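Local coordinates for arylalkylamine N-Acetyltransferase like 5b (Aedes aegypti, PDB 4FD4), which probably transfers acyl groups from acyl-CoA, such as acetyl-CoA, to the amines of arylalkylamines such as serotonin and dopamine, at residues Val75-Pro80 against Val129-Val134. Residues are numbered along the deposited sequence; the frame is centred on the assembly and turned at random.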
loop_
_atom_site.group_PDB
_atom_site.type_symbol
_atom_site.label_atom_id
_atom_site.label_comp_id
_atom_site.label_asym_id
_atom_site.label_seq_id
_atom_site.Cartn_x
_atom_site.Cartn_y
_atom_site.Cartn_z
ATOM N N VAL A 75 3.303 10.266 -1.963
ATOM C CA VAL A 75 3.633 9.145 -2.856
ATOM C C VAL A 75 2.570 8.066 -2.744
ATOM O O VAL A 75 1.968 7.879 -1.683
ATOM C CB VAL A 75 5.035 8.572 -2.544
ATOM C CG1 VAL A 75 5.094 8.107 -1.080
ATOM C CG2 VAL A 75 5.427 7.385 -3.524
ATOM N N SER A 76 2.302 7.387 -3.857
ATOM C CA SER A 76 1.390 6.254 -3.867
ATOM C C SER A 76 1.984 5.173 -4.753
ATOM O O SER A 76 2.399 5.437 -5.880
ATOM C CB SER A 76 0.006 6.635 -4.380
ATOM O OG SER A 76 -0.828 5.475 -4.416
ATOM N N ILE A 77 2.007 3.957 -4.245
ATOM C CA ILE A 77 2.588 2.858 -4.999
ATOM C C ILE A 77 1.538 1.780 -5.190
ATOM O O ILE A 77 0.875 1.349 -4.235
ATOM C CB ILE A 77 3.850 2.318 -4.318
ATOM C CG1 ILE A 77 4.867 3.461 -4.182
ATOM C CG2 ILE A 77 4.434 1.142 -5.109
ATOM C CD1 ILE A 77 6.226 3.036 -3.729
ATOM N N ALA A 78 1.364 1.380 -6.444
ATOM C CA ALA A 78 0.341 0.396 -6.797
ATOM C C ALA A 78 0.934 -0.594 -7.801
ATOM O O ALA A 78 1.960 -0.320 -8.422
ATOM C CB ALA A 78 -0.855 1.088 -7.393
ATOM N N GLY A 79 0.274 -1.730 -7.977
ATOM C CA GLY A 79 0.725 -2.726 -8.941
ATOM C C GLY A 79 -0.416 -3.689 -9.199
ATOM O O GLY A 79 -1.408 -3.674 -8.469
ATOM N N PRO A 80 -0.278 -4.541 -10.230
ATOM C CA PRO A 80 -1.359 -5.484 -10.527
ATOM C C PRO A 80 -1.392 -6.587 -9.480
ATOM O O PRO A 80 -0.362 -6.923 -8.903
ATOM C CB PRO A 80 -0.976 -6.046 -11.904
ATOM C CG PRO A 80 0.550 -5.916 -11.952
ATOM C CD PRO A 80 0.889 -4.695 -11.116
ATOM N N VAL A 129 -3.531 -0.616 -4.772
ATOM C CA VAL A 129 -2.732 0.395 -4.108
ATOM C C VAL A 129 -2.089 -0.218 -2.869
ATOM O O VAL A 129 -2.785 -0.596 -1.919
ATOM C CB VAL A 129 -3.568 1.639 -3.701
ATOM C CG1 VAL A 129 -2.667 2.678 -3.044
ATOM C CG2 VAL A 129 -4.249 2.248 -4.912
ATOM N N HIS A 130 -0.763 -0.319 -2.894
ATOM C CA HIS A 130 0.011 -0.838 -1.762
ATOM C C HIS A 130 0.320 0.277 -0.762
ATOM O O HIS A 130 0.310 0.054 0.450
ATOM C CB HIS A 130 1.355 -1.411 -2.227
ATOM C CG HIS A 130 1.239 -2.597 -3.147
ATOM N ND1 HIS A 130 0.785 -3.820 -2.726
ATOM C CD2 HIS A 130 1.566 -2.734 -4.457
ATOM C CE1 HIS A 130 0.820 -4.676 -3.743
ATOM N NE2 HIS A 130 1.281 -4.039 -4.801
ATOM N N ILE A 131 0.639 1.463 -1.282
ATOM C CA ILE A 131 1.056 2.590 -0.434
ATOM C C ILE A 131 0.325 3.886 -0.823
ATOM O O ILE A 131 0.173 4.193 -2.002
ATOM C CB ILE A 131 2.585 2.835 -0.545
ATOM C CG1 ILE A 131 3.374 1.652 0.028
ATOM C CG2 ILE A 131 2.993 4.140 0.148
ATOM C CD1 ILE A 131 4.879 1.729 -0.219
ATOM N N LEU A 132 -0.137 4.638 0.169
ATOM C CA LEU A 132 -0.671 5.984 -0.060
ATOM C C LEU A 132 -0.207 6.817 1.129
ATOM O O LEU A 132 -0.639 6.573 2.255
ATOM C CB LEU A 132 -2.200 5.951 -0.104
ATOM C CG LEU A 132 -2.993 7.263 -0.232
ATOM C CD1 LEU A 132 -2.656 7.979 -1.519
ATOM C CD2 LEU A 132 -4.493 7.001 -0.156
ATOM N N ALA A 133 0.697 7.762 0.891
ATOM C CA ALA A 133 1.285 8.539 1.983
ATOM C C ALA A 133 1.429 10.018 1.628
ATOM O O ALA A 133 1.917 10.376 0.554
ATOM C CB ALA A 133 2.624 7.950 2.400
ATOM N N VAL A 134 0.998 10.869 2.548
ATOM C CA VAL A 134 1.014 12.304 2.336
ATOM C C VAL A 134 1.755 12.938 3.501
ATOM O O VAL A 134 1.534 12.572 4.656
ATOM C CB VAL A 134 -0.425 12.853 2.269
ATOM C CG1 VAL A 134 -0.434 14.376 2.252
ATOM C CG2 VAL A 134 -1.144 12.305 1.036
HETATM O O HOH W 1 1.427 -5.733 -7.082
#
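Ile77 and Ile131 pair on two adjacent antiparallel strands, their side chains side by side and pointing the same way. In both, CG1 stands anti to the carbonyl carbon (chi1 -58° and -66°), which sends both chains out on the same face, where Ile77 CD1 meets Ile131 CD1 at 4.0 Å. Branched at CB, isoleucine suits an extended backbone and fills this buried face, where Val75 and the small Ala133 pair beside it.

Beneath them lies a classic beta bulge. His130 and Ile131 both stand opposite Ile77, whose O accepts two backbone bonds, from His130 N at 2.7 Å and from Ile131 N at 3.0 Å. Ile131 O is likewise gripped twice, by Ile77 N and by the side chain of Ser76, whose OG reaches it at 2.9 Å. Serine is short enough to bend back onto the neighbouring strand, and Gln151 gives its buried hydroxyl a second partner. Past the bulge Ala78 resumes the pairing with Val129, its methyl small enough to lie 3.8 Å from Val129 CA.

The packing is looser toward Gly79 and Pro80. The partly exposed His130 ring lies obliquely beside the backbone there, CD2 3.9 Å from Gly79 N, with no side chain on the glycine to intervene. A water in the ring plane links His130 NE2 to Pro80 O, while Phe51, Phe55 and His128 also meet the imidazole.

Strands 71-81 and 126-134 are central in the mixed sheet of the GNAT fold, flanked by strands 61-66 and 162-167. The bulge in strand 126-134 is consistent with the bulged GNAT strand that splays from its parallel neighbour, here probably 162-167, to admit acyl-CoA. Helix 17-28 packs on the Val75, Ile131 and Ala133 face, and helix 143-158 on that of Ala78 and Leu132.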